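Long-range contacts in endoglucanase (Clostridium thermocellum, PDB 2YIK), which probably hydrolyses internal beta-1,4-glucosidic bonds of cellulose, as a family 9 glycoside hydrolase that carries bound zinc and calcium ions: residues Y46-F50 with L471-L475; A53-G59 with W68-V74; D76-L81 with G106-S111; E127-A131 with F161-F165. One frame throughout, in Å; residues are numbered along the deposited sequence.

Contact 1 (Y46-F50 with L471-L475); sequences YSMFF and LYGAL
A type II beta turn from L471 to A474, in the family 9 catalytic domain, fits against the junction of helices 40-47 and 49-54, with G473 meeting the backbone of Y46 and S47. Its CA stands 3.1 Å from Y46 O in a CA-H...O contact with an angle of 156° at the hydrogen, and the CA atoms of G473 and S47 are 4.1 Å apart; the turn glycine, with positive phi, has no side chain to hold the backbones apart. No direct hydrogen bond joins the segments. One water donates to Y472 O, its own oxygen 2.9 Å away, and more weakly to F49 O. On one flank the Y46 and Y472 rings stand almost perpendicular, planes at 88°, with Y46 CE2 3.4 Å from Y472 CD1. On the other, F50 holds its ring anti to the backbone N (chi1 175°), where CD1 meets A474 CB at 3.6 Å and L471 CD1 at 4.0 Å. Y46 OH is hydrogen-bonded to D524. S47 and F50 also lean on helix 499-516, F49 meets H153 of helix 151-167 edge-to-face, and backbone bonds tie G473 and A474 to V440.

Contact 2 (A53-G59 with W68-V74); sequences ANMCGTG and WRGDCHV. With ZN (zinc ion), chain E.
R69, C72 and H73 reach across to the loop that follows helix 49-54, and together the two segments supply three of the four ligands of a zinc site. In the metal shell, C56 SG and C72 SG bind zinc at 2.4 and 2.3 Å, H73 ND1 binds at 2.1 Å, and H115 is the fourth ligand; D200 accepts from H73 NE2 and so probably orients the imidazole from the second shell. At the two ends, A53 CB touches W68 CH2 at 3.8 Å, and T58 CG2 crosses V74 CG1 at the same separation. Among the hydrogen bonds, C72 N donates to G57 O over 3.0 Å, while the returns from G57 N to C72 O and C72 SG are weak. The R69 side chain bends at chi2 (-52°) and chi3, which turns its guanidinium edge to the carbonyls of A53 and M55. E198 forms a salt bridge with NE of the same group. Two carbonyls share R69 NH1. M55 O, 2.8 Å from NH1, receives it in its own carbonyl plane on a lone pair, whereas A53 O, 3.0 Å from NH1, is met from above its carbonyl plane, 69° out of it.

Contact 3 (D76-L81 with G106-S111); sequences DARLPL and GKVDVS. With CA (calcium ion), chain D.
With chi1 of D109 at -177°, its CG points away from the main-chain nitrogen, and OD1 comes within 3.1 Å of A77 CA; L79, with chi1 also near 180°, lays its side chain beside that of V108, both pointing the same way. The carboxylate is fixed from its own segment. S111 OG donates to the syn lone pair of D109 OD1 over 2.7 Å, and S111 N meets the same oxygen nearly along its C-O direction, closing an Asx turn. S111 CB in turn packs against D76 CB. The backbone pairing is carried by four hydrogen bonds. L79 and V108 form a hydrogen-bonded antiparallel pair, L79 N to V108 O at 2.9 Å and V108 N to L79 O at 2.8 Å. L81 N reaches G106 O almost straight, at 173°, and V110 N donates to D76 O over 3.1 Å. L79 CD2 and V110 CG2, 4.0 Å apart, extend the apolar side formed by L79 and V108, while P80 and K107 face the other way. D76 itself forms a salt bridge with R204. K107 O binds a calcium ion at 2.4 Å, with D101, D103 and D105 as further ligands. The whole is a short two-stranded antiparallel ribbon whose strand 107-108 leaves directly from a calcium loop with the aspartate spacing of EF-hand-like sites.

Contact 4 (E127-A131 with F161-F165); sequences EAYAA and FNDYF
A131 and F161 meet where two helices of the family 9 helical barrel, 124-140 and 151-167, pack in a roughly antiparallel sense: the short segments lie 10.5 Å apart at closest approach, with 140° between their N-to-C directions. That spacing is bridged by aromatic side chains of 161-165, set against alanines and the long E127 of 127-131. The A131 methyl is the bump that enters the hollow between the F161 and F165 rings. Over F161 it makes a CH-pi contact, CB 3.9 Å from the ring centroid and 27° off the normal, displaced toward the CG rim. F165 presents its edge instead, CE2 lying 3.4 Å from A131 CB. The F165 ring is a bump in turn: its CZ lies against the backbone of A128, 3.7 Å from that CA, and its CE1 edge meets E127 CG. F161 in turn projects along the other flank of A131, its CZ resting on the methyl of A130. E127 closes the end of this groove. Its chain bends at chi2 (87°), so the aliphatic part fills the gap between the edges of Y164 and F165 while the carboxylate passes F161. The buried OE2 is satisfied by the backbone N of F114, whose ring also meets F161. S225 of helix 216-233 touches both A131 and F165. No hydrogen bond crosses between the segments; the nearest approach of the carboxylate to an F161 ring atom is E127 OE2 to CE1, 3.4 Å.

Overall arrangement
Contact 1 joins residues more than 400 positions apart and encloses the other three along the chain. It shares helix 49-54 with contact 2, and the two touch where L471 CD1 lies 3.4 Å from A53 CB. Contact 2 meets contact 3 beside the zinc ion, C56 SG being 4.0 Å from D76 OD2, and contact 3 reaches contact 4 through S111 O, 3.5 Å from Y164 CD1. Contacts 1 and 4 do not touch, their nearest atoms being about 8 Å apart. H451, the predicted active-site residue, lies about 8 Å from L471 and about 10 Å from N54, side chain to side chain, which places contacts 1 and 2 nearby, whereas contacts 3 and 4 lie away from it.

Contact 1 (Y46-F50 with L471-L475)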
loop_
_atom_site.group_PDB
_atom_site.type_symbol
_atom_site.label_atom_id
_atom_site.label_comp_id
_atom_site.label_asym_id
_atom_site.label_seq_id
_atom_site.Cartn_x
_atom_site.Cartn_y
_atom_site.Cartn_z
ATOM N N TYR A 46 -17.107 1.968 -0.200
ATOM C CA TYR A 46 -16.672 2.806 0.906
ATOM C C TYR A 46 -15.167 2.769 1.173
ATOM O O TYR A 46 -14.558 3.808 1.425
ATOM C CB TYR A 46 -17.421 2.415 2.185
ATOM C CG TYR A 46 -18.783 3.062 2.341
ATOM C CD1 TYR A 46 -19.715 3.029 1.306
ATOM C CD2 TYR A 46 -19.144 3.688 3.533
ATOM C CE1 TYR A 46 -20.972 3.601 1.451
ATOM C CE2 TYR A 46 -20.401 4.267 3.692
ATOM C CZ TYR A 46 -21.311 4.218 2.647
ATOM O OH TYR A 46 -22.563 4.773 2.799
ATOM N N SER A 47 -14.568 1.583 1.108
ATOM C CA SER A 47 -13.138 1.431 1.400
ATOM C C SER A 47 -12.190 2.419 0.720
ATOM O O SER A 47 -11.222 2.861 1.335
ATOM C CB SER A 47 -12.667 -0.006 1.100
ATOM O OG SER A 47 -12.585 -0.270 -0.289
ATOM N N MET A 48 -12.459 2.774 -0.532
ATOM C CA MET A 48 -11.568 3.688 -1.244
ATOM C C MET A 48 -11.660 5.145 -0.834
ATOM O O MET A 48 -10.721 5.913 -1.058
ATOM C CB MET A 48 -11.767 3.556 -2.757
ATOM C CG MET A 48 -11.232 2.245 -3.292
ATOM S SD MET A 48 -11.524 1.934 -5.043
ATOM C CE MET A 48 -13.110 1.206 -4.981
ATOM N N PHE A 49 -12.771 5.535 -0.222
ATOM C CA PHE A 49 -12.931 6.924 0.183
ATOM C C PHE A 49 -11.914 7.407 1.198
ATOM O O PHE A 49 -11.725 8.610 1.350
ATOM C CB PHE A 49 -14.352 7.166 0.684
ATOM C CG PHE A 49 -15.333 7.341 -0.425
ATOM C CD1 PHE A 49 -15.569 8.601 -0.975
ATOM C CD2 PHE A 49 -15.971 6.239 -0.974
ATOM C CE1 PHE A 49 -16.424 8.749 -2.068
ATOM C CE2 PHE A 49 -16.821 6.374 -2.057
ATOM C CZ PHE A 49 -17.052 7.632 -2.607
ATOM N N PHE A 50 -11.249 6.482 1.883
ATOM C CA PHE A 50 -10.236 6.901 2.840
ATOM C C PHE A 50 -9.110 7.557 2.062
ATOM O O PHE A 50 -8.483 8.500 2.533
ATOM C CB PHE A 50 -9.646 5.725 3.620
ATOM C CG PHE A 50 -8.509 6.137 4.519
ATOM C CD1 PHE A 50 -8.754 6.835 5.695
ATOM C CD2 PHE A 50 -7.187 5.858 4.170
ATOM C CE1 PHE A 50 -7.702 7.287 6.486
ATOM C CE2 PHE A 50 -6.132 6.304 4.951
ATOM C CZ PHE A 50 -6.388 7.005 6.121
ATOM N N LEU A 471 -15.285 10.251 7.911
ATOM C CA LEU A 471 -14.187 9.624 7.170
ATOM C C LEU A 471 -14.650 8.274 6.618
ATOM O O LEU A 471 -14.171 7.222 7.040
ATOM C CB LEU A 471 -12.995 9.427 8.114
ATOM C CG LEU A 471 -11.628 8.956 7.606
ATOM C CD1 LEU A 471 -10.982 10.040 6.735
ATOM C CD2 LEU A 471 -10.736 8.642 8.810
ATOM N N TYR A 472 -15.578 8.313 5.665
ATOM C CA TYR A 472 -16.136 7.102 5.058
ATOM C C TYR A 472 -15.112 6.072 4.603
ATOM O O TYR A 472 -14.128 6.415 3.946
ATOM C CB TYR A 472 -17.011 7.471 3.855
ATOM C CG TYR A 472 -18.325 8.125 4.206
ATOM C CD1 TYR A 472 -19.367 7.379 4.757
ATOM C CD2 TYR A 472 -18.522 9.492 4.004
ATOM C CE1 TYR A 472 -20.573 7.972 5.097
ATOM C CE2 TYR A 472 -19.728 10.106 4.346
ATOM C CZ TYR A 472 -20.751 9.337 4.889
ATOM O OH TYR A 472 -21.958 9.923 5.207
ATOM N N GLY A 473 -15.352 4.812 4.970
ATOM C CA GLY A 473 -14.487 3.723 4.550
ATOM C C GLY A 473 -13.183 3.457 5.266
ATOM O O GLY A 473 -12.489 2.495 4.937
ATOM N N ALA A 474 -12.833 4.292 6.235
ATOM C CA ALA A 474 -11.590 4.083 6.967
ATOM C C ALA A 474 -11.707 2.860 7.883
ATOM O O ALA A 474 -12.701 2.702 8.595
ATOM C CB ALA A 474 -11.253 5.317 7.793
ATOM N N LEU A 475 -10.694 1.997 7.848
ATOM C CA LEU A 475 -10.660 0.807 8.696
ATOM C C LEU A 475 -9.705 1.153 9.825
ATOM O O LEU A 475 -8.506 1.312 9.600
ATOM C CB LEU A 475 -10.127 -0.404 7.924
ATOM C CG LEU A 475 -9.875 -1.685 8.728
ATOM C CD1 LEU A 475 -11.187 -2.242 9.251
ATOM C CD2 LEU A 475 -9.180 -2.717 7.841
HETATM O O HOH W 1 -13.045 9.057 4.038
#

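Contact 2 (A53-G59 with W68-V74)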
loop_
_atom_site.group_PDB
_atom_site.type_symbol
_atom_site.label_atom_id
_atom_site.label_comp_id
_atom_site.label_asym_id
_atom_site.label_seq_id
_atom_site.Cartn_x
_atom_site.Cartn_y
_atom_site.Cartn_z
ATOM N N ALA A 53 -9.727 11.093 1.299
ATOM C CA ALA A 53 -9.535 11.917 2.486
ATOM C C ALA A 53 -8.076 12.238 2.760
ATOM O O ALA A 53 -7.779 13.181 3.492
ATOM C CB ALA A 53 -10.155 11.235 3.702
ATOM N N ASN A 54 -7.166 11.458 2.180
ATOM C CA ASN A 54 -5.738 11.681 2.385
ATOM C C ASN A 54 -4.985 12.240 1.182
ATOM O O ASN A 54 -3.762 12.364 1.229
ATOM C CB ASN A 54 -5.034 10.392 2.844
ATOM C CG ASN A 54 -5.202 10.120 4.336
ATOM O OD1 ASN A 54 -4.333 9.517 4.973
ATOM N ND2 ASN A 54 -6.325 10.545 4.890
ATOM N N MET A 55 -5.690 12.564 0.103
ATOM C CA MET A 55 -5.017 13.130 -1.065
ATOM C C MET A 55 -4.299 14.424 -0.672
ATOM O O MET A 55 -4.809 15.228 0.102
ATOM C CB MET A 55 -6.015 13.382 -2.191
ATOM C CG MET A 55 -6.494 12.086 -2.823
ATOM S SD MET A 55 -7.646 12.321 -4.183
ATOM C CE MET A 55 -7.595 10.683 -4.930
ATOM N N CYS A 56 -3.110 14.611 -1.226
ATOM C CA CYS A 56 -2.272 15.752 -0.901
ATOM C C CYS A 56 -1.813 16.512 -2.148
ATOM O O CYS A 56 -1.781 15.959 -3.247
ATOM C CB CYS A 56 -1.065 15.218 -0.115
ATOM S SG CYS A 56 0.168 16.393 0.456
ATOM N N GLY A 57 -1.480 17.789 -1.977
ATOM C CA GLY A 57 -0.989 18.578 -3.096
ATOM C C GLY A 57 -1.937 19.498 -3.838
ATOM O O GLY A 57 -2.994 19.877 -3.336
ATOM N N THR A 58 -1.541 19.842 -5.061
ATOM C CA THR A 58 -2.300 20.737 -5.925
ATOM C C THR A 58 -3.406 20.052 -6.720
ATOM O O THR A 58 -4.163 20.710 -7.430
ATOM C CB THR A 58 -1.358 21.449 -6.921
ATOM O OG1 THR A 58 -0.668 20.476 -7.717
ATOM C CG2 THR A 58 -0.338 22.289 -6.172
ATOM N N GLY A 59 -3.510 18.736 -6.605
ATOM C CA GLY A 59 -4.544 18.047 -7.351
ATOM C C GLY A 59 -5.694 17.490 -6.537
ATOM O O GLY A 59 -6.475 16.695 -7.055
ATOM N N TRP A 68 -15.084 18.226 1.534
ATOM C CA TRP A 68 -14.353 18.864 2.619
ATOM C C TRP A 68 -12.832 18.774 2.498
ATOM O O TRP A 68 -12.106 19.150 3.425
ATOM C CB TRP A 68 -14.808 18.316 3.970
ATOM C CG TRP A 68 -14.879 16.833 4.038
ATOM C CD1 TRP A 68 -15.923 16.047 3.656
ATOM C CD2 TRP A 68 -13.886 15.954 4.583
ATOM N NE1 TRP A 68 -15.645 14.727 3.931
ATOM C CE2 TRP A 68 -14.402 14.643 4.488
ATOM C CE3 TRP A 68 -12.608 16.147 5.119
ATOM C CZ2 TRP A 68 -13.688 13.528 4.947
ATOM C CZ3 TRP A 68 -11.899 15.038 5.572
ATOM C CH2 TRP A 68 -12.438 13.743 5.472
ATOM N N ARG A 69 -12.346 18.266 1.366
ATOM C CA ARG A 69 -10.900 18.196 1.126
ATOM C C ARG A 69 -10.536 19.108 -0.053
ATOM O O ARG A 69 -11.159 19.048 -1.112
ATOM C CB ARG A 69 -10.439 16.769 0.798
ATOM C CG ARG A 69 -10.290 15.814 1.991
ATOM C CD ARG A 69 -9.421 16.399 3.096
ATOM N NE ARG A 69 -8.352 17.260 2.587
ATOM C CZ ARG A 69 -7.247 16.836 1.980
ATOM N NH1 ARG A 69 -7.036 15.538 1.795
ATOM N NH2 ARG A 69 -6.354 17.721 1.549
ATOM N N GLY A 70 -9.542 19.969 0.146
ATOM C CA GLY A 70 -9.093 20.858 -0.917
ATOM C C GLY A 70 -7.581 20.743 -1.034
ATOM O O GLY A 70 -6.959 20.009 -0.263
ATOM N N ASP A 71 -6.979 21.462 -1.980
ATOM C CA ASP A 71 -5.530 21.424 -2.164
ATOM C C ASP A 71 -4.817 21.723 -0.854
ATOM O O ASP A 71 -5.249 22.580 -0.088
ATOM C CB ASP A 71 -5.087 22.449 -3.218
ATOM C CG ASP A 71 -5.589 22.116 -4.603
ATOM O OD1 ASP A 71 -6.091 20.996 -4.798
ATOM O OD2 ASP A 71 -5.473 22.970 -5.509
ATOM N N CYS A 72 -3.716 21.021 -0.603
ATOM C CA CYS A 72 -2.965 21.222 0.630
ATOM C C CYS A 72 -1.466 21.093 0.407
ATOM O O CYS A 72 -1.029 20.477 -0.565
ATOM C CB CYS A 72 -3.400 20.201 1.681
ATOM S SG CYS A 72 -3.270 18.496 1.094
ATOM N N HIS A 73 -0.694 21.656 1.335
ATOM C CA HIS A 73 0.763 21.633 1.273
ATOM C C HIS A 73 1.214 21.904 -0.155
ATOM O O HIS A 73 2.136 21.261 -0.665
ATOM C CB HIS A 73 1.292 20.281 1.757
ATOM C CG HIS A 73 0.709 19.852 3.068
ATOM N ND1 HIS A 73 -0.285 18.905 3.170
ATOM C CD2 HIS A 73 0.927 20.305 4.328
ATOM C CE1 HIS A 73 -0.660 18.793 4.432
ATOM N NE2 HIS A 73 0.060 19.632 5.154
ATOM N N VAL A 74 0.559 22.869 -0.799
ATOM C CA VAL A 74 0.902 23.195 -2.172
ATOM C C VAL A 74 2.333 23.713 -2.303
ATOM O O VAL A 74 2.887 23.725 -3.399
ATOM C CB VAL A 74 -0.108 24.201 -2.792
ATOM C CG1 VAL A 74 -1.515 23.602 -2.759
ATOM C CG2 VAL A 74 -0.068 25.532 -2.045
HETATM ZN ZN ZN E . -1.314 17.591 1.957
#

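Contact 3 (D76-L81 with G106-S111)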
loop_
_atom_site.group_PDB
_atom_site.type_symbol
_atom_site.label_atom_id
_atom_site.label_comp_id
_atom_site.label_asym_id
_atom_site.label_seq_id
_atom_site.Cartn_x
_atom_site.Cartn_y
_atom_site.Cartn_z
ATOM N N ASP A 76 4.755 22.191 -1.482
ATOM C CA ASP A 76 5.526 20.978 -1.783
ATOM C C ASP A 76 5.910 21.051 -3.259
ATOM O O ASP A 76 6.939 20.513 -3.677
ATOM C CB ASP A 76 4.680 19.704 -1.616
ATOM C CG ASP A 76 4.440 19.316 -0.165
ATOM O OD1 ASP A 76 5.041 19.919 0.750
ATOM O OD2 ASP A 76 3.639 18.374 0.047
ATOM N N ALA A 77 5.053 21.705 -4.040
ATOM C CA ALA A 77 5.258 21.840 -5.477
ATOM C C ALA A 77 6.374 22.818 -5.843
ATOM O O ALA A 77 6.769 22.906 -7.001
ATOM C CB ALA A 77 3.950 22.255 -6.153
ATOM N N ARG A 78 6.876 23.541 -4.848
ATOM C CA ARG A 78 7.950 24.501 -5.057
ATOM C C ARG A 78 9.001 24.336 -3.977
ATOM O O ARG A 78 9.436 25.320 -3.378
ATOM C CB ARG A 78 7.426 25.937 -4.990
ATOM C CG ARG A 78 6.440 26.346 -6.062
ATOM C CD ARG A 78 5.351 27.176 -5.391
ATOM N NE ARG A 78 5.803 27.677 -4.084
ATOM C CZ ARG A 78 4.994 28.050 -3.093
ATOM N NH1 ARG A 78 3.675 27.983 -3.248
ATOM N NH2 ARG A 78 5.506 28.474 -1.934
ATOM N N LEU A 79 9.397 23.095 -3.710
ATOM C CA LEU A 79 10.417 22.825 -2.697
ATOM C C LEU A 79 11.758 23.413 -3.143
ATOM O O LEU A 79 12.211 23.141 -4.253
ATOM C CB LEU A 79 10.580 21.319 -2.508
ATOM C CG LEU A 79 11.618 20.901 -1.464
ATOM C CD1 LEU A 79 11.137 21.309 -0.088
ATOM C CD2 LEU A 79 11.838 19.404 -1.515
ATOM N N PRO A 80 12.405 24.232 -2.290
ATOM C CA PRO A 80 13.695 24.813 -2.677
ATOM C C PRO A 80 14.774 23.748 -2.797
ATOM O O PRO A 80 14.925 22.899 -1.921
ATOM C CB PRO A 80 13.991 25.798 -1.547
ATOM C CG PRO A 80 12.623 26.223 -1.107
ATOM C CD PRO A 80 11.887 24.891 -1.077
ATOM N N LEU A 81 15.535 23.811 -3.880
ATOM C CA LEU A 81 16.592 22.845 -4.115
ATOM C C LEU A 81 17.892 23.243 -3.417
ATOM O O LEU A 81 18.721 23.941 -3.993
ATOM C CB LEU A 81 16.826 22.696 -5.625
ATOM C CG LEU A 81 17.892 21.703 -6.100
ATOM C CD1 LEU A 81 17.535 20.292 -5.644
ATOM C CD2 LEU A 81 17.995 21.765 -7.620
ATOM N N GLY A 106 15.278 26.935 -9.398
ATOM C CA GLY A 106 15.715 26.589 -8.050
ATOM C C GLY A 106 14.716 25.873 -7.155
ATOM O O GLY A 106 14.901 25.809 -5.937
ATOM N N LYS A 107 13.659 25.330 -7.747
ATOM C CA LYS A 107 12.642 24.626 -6.979
ATOM C C LYS A 107 12.251 23.309 -7.645
ATOM O O LYS A 107 12.388 23.160 -8.844
ATOM C CB LYS A 107 11.413 25.526 -6.825
ATOM C CG LYS A 107 11.645 26.717 -5.908
ATOM C CD LYS A 107 10.911 27.948 -6.399
ATOM C CE LYS A 107 11.012 29.108 -5.401
ATOM N NZ LYS A 107 12.111 28.905 -4.408
ATOM N N VAL A 108 11.803 22.332 -6.868
ATOM C CA VAL A 108 11.366 21.077 -7.465
ATOM C C VAL A 108 9.958 20.791 -6.971
ATOM O O VAL A 108 9.553 21.273 -5.912
ATOM C CB VAL A 108 12.295 19.899 -7.104
ATOM C CG1 VAL A 108 13.695 20.151 -7.665
ATOM C CG2 VAL A 108 12.332 19.706 -5.606
ATOM N N ASP A 109 9.213 20.016 -7.751
ATOM C CA ASP A 109 7.842 19.669 -7.411
ATOM C C ASP A 109 7.722 18.245 -6.856
ATOM O O ASP A 109 7.813 17.268 -7.599
ATOM C CB ASP A 109 6.965 19.821 -8.659
ATOM C CG ASP A 109 5.496 19.547 -8.388
ATOM O OD1 ASP A 109 5.131 19.228 -7.233
ATOM O OD2 ASP A 109 4.697 19.649 -9.345
ATOM N N VAL A 110 7.537 18.127 -5.544
ATOM C CA VAL A 110 7.373 16.812 -4.927
ATOM C C VAL A 110 5.993 16.756 -4.271
ATOM O O VAL A 110 5.794 16.114 -3.237
ATOM C CB VAL A 110 8.472 16.505 -3.872
ATOM C CG1 VAL A 110 9.819 16.333 -4.560
ATOM C CG2 VAL A 110 8.537 17.602 -2.841
ATOM N N SER A 111 5.039 17.434 -4.902
ATOM C CA SER A 111 3.669 17.483 -4.423
ATOM C C SER A 111 2.870 16.297 -4.956
ATOM O O SER A 111 3.281 15.621 -5.903
ATOM C CB SER A 111 2.990 18.779 -4.874
ATOM O OG SER A 111 2.688 18.738 -6.260
HETATM CA CA CA D . 12.153 23.764 -11.162
#

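Contact 4 (E127-A131 with F161-F165)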
loop_
_atom_site.group_PDB
_atom_site.type_symbol
_atom_site.label_atom_id
_atom_site.label_comp_id
_atom_site.label_asym_id
_atom_site.label_seq_id
_atom_site.Cartn_x
_atom_site.Cartn_y
_atom_site.Cartn_z
ATOM N N GLU A 127 3.803 4.378 1.621
ATOM C CA GLU A 127 3.126 5.011 0.482
ATOM C C GLU A 127 3.163 4.010 -0.689
ATOM O O GLU A 127 2.146 3.752 -1.343
ATOM C CB GLU A 127 3.843 6.311 0.081
ATOM C CG GLU A 127 3.175 7.123 -1.039
ATOM C CD GLU A 127 2.105 8.095 -0.535
ATOM O OE1 GLU A 127 2.126 8.444 0.660
ATOM O OE2 GLU A 127 1.254 8.530 -1.340
ATOM N N ALA A 128 4.340 3.443 -0.940
ATOM C CA ALA A 128 4.503 2.467 -2.012
ATOM C C ALA A 128 3.750 1.173 -1.691
ATOM O O ALA A 128 3.194 0.540 -2.581
ATOM C CB ALA A 128 5.990 2.173 -2.243
ATOM N N TYR A 129 3.735 0.781 -0.418
ATOM C CA TYR A 129 3.027 -0.435 -0.034
ATOM C C TYR A 129 1.537 -0.313 -0.324
ATOM O O TYR A 129 0.924 -1.245 -0.837
ATOM C CB TYR A 129 3.216 -0.748 1.454
ATOM C CG TYR A 129 2.232 -1.778 1.971
ATOM C CD1 TYR A 129 0.974 -1.395 2.451
ATOM C CD2 TYR A 129 2.527 -3.142 1.919
ATOM C CE1 TYR A 129 0.036 -2.341 2.864
ATOM C CE2 TYR A 129 1.595 -4.100 2.328
ATOM C CZ TYR A 129 0.348 -3.691 2.798
ATOM O OH TYR A 129 -0.578 -4.631 3.178
ATOM N N ALA A 130 0.956 0.836 0.013
ATOM C CA ALA A 130 -0.466 1.045 -0.207
ATOM C C ALA A 130 -0.768 1.046 -1.693
ATOM O O ALA A 130 -1.705 0.391 -2.146
ATOM C CB ALA A 130 -0.911 2.358 0.429
ATOM N N ALA A 131 0.045 1.775 -2.447
ATOM C CA ALA A 131 -0.111 1.872 -3.892
ATOM C C ALA A 131 -0.022 0.512 -4.584
ATOM O O ALA A 131 -0.823 0.199 -5.459
ATOM C CB ALA A 131 0.951 2.816 -4.468
ATOM N N PHE A 161 -1.391 7.931 -6.885
ATOM C CA PHE A 161 -0.232 7.352 -6.184
ATOM C C PHE A 161 0.978 7.326 -7.113
ATOM O O PHE A 161 2.027 7.886 -6.816
ATOM C CB PHE A 161 -0.476 5.891 -5.770
ATOM C CG PHE A 161 -1.016 5.711 -4.378
ATOM C CD1 PHE A 161 -0.248 6.028 -3.258
ATOM C CD2 PHE A 161 -2.276 5.160 -4.189
ATOM C CE1 PHE A 161 -0.736 5.788 -1.969
ATOM C CE2 PHE A 161 -2.771 4.917 -2.917
ATOM C CZ PHE A 161 -2.001 5.231 -1.799
ATOM N N ASN A 162 0.811 6.647 -8.241
ATOM C CA ASN A 162 1.887 6.482 -9.199
ATOM C C ASN A 162 2.365 7.734 -9.943
ATOM O O ASN A 162 3.531 7.804 -10.329
ATOM C CB ASN A 162 1.519 5.365 -10.179
ATOM C CG ASN A 162 1.399 4.011 -9.487
ATOM O OD1 ASN A 162 0.294 3.513 -9.232
ATOM N ND2 ASN A 162 2.543 3.414 -9.167
ATOM N N ASP A 163 1.491 8.712 -10.155
ATOM C CA ASP A 163 1.941 9.927 -10.829
ATOM C C ASP A 163 2.857 10.672 -9.864
ATOM O O ASP A 163 3.784 11.369 -10.275
ATOM C CB ASP A 163 0.758 10.816 -11.238
ATOM C CG ASP A 163 -0.080 10.194 -12.342
ATOM O OD1 ASP A 163 0.443 9.329 -13.067
ATOM O OD2 ASP A 163 -1.259 10.577 -12.497
ATOM N N TYR A 164 2.588 10.503 -8.568
ATOM C CA TYR A 164 3.388 11.123 -7.523
ATOM C C TYR A 164 4.778 10.481 -7.545
ATOM O O TYR A 164 5.788 11.183 -7.525
ATOM C CB TYR A 164 2.707 10.920 -6.161
ATOM C CG TYR A 164 3.564 11.187 -4.938
ATOM C CD1 TYR A 164 4.143 12.436 -4.712
ATOM C CD2 TYR A 164 3.745 10.194 -3.974
ATOM C CE1 TYR A 164 4.879 12.690 -3.548
ATOM C CE2 TYR A 164 4.474 10.429 -2.815
ATOM C CZ TYR A 164 5.040 11.678 -2.602
ATOM O OH TYR A 164 5.761 11.909 -1.447
ATOM N N PHE A 165 4.825 9.152 -7.608
ATOM C CA PHE A 165 6.100 8.441 -7.650
ATOM C C PHE A 165 6.909 8.901 -8.870
ATOM O O PHE A 165 8.094 9.217 -8.764
ATOM C CB PHE A 165 5.882 6.920 -7.733
ATOM C CG PHE A 165 5.131 6.328 -6.562
ATOM C CD1 PHE A 165 5.293 6.829 -5.273
ATOM C CD2 PHE A 165 4.284 5.235 -6.752
ATOM C CE1 PHE A 165 4.623 6.253 -4.188
ATOM C CE2 PHE A 165 3.610 4.651 -5.678
ATOM C CZ PHE A 165 3.780 5.159 -4.392
#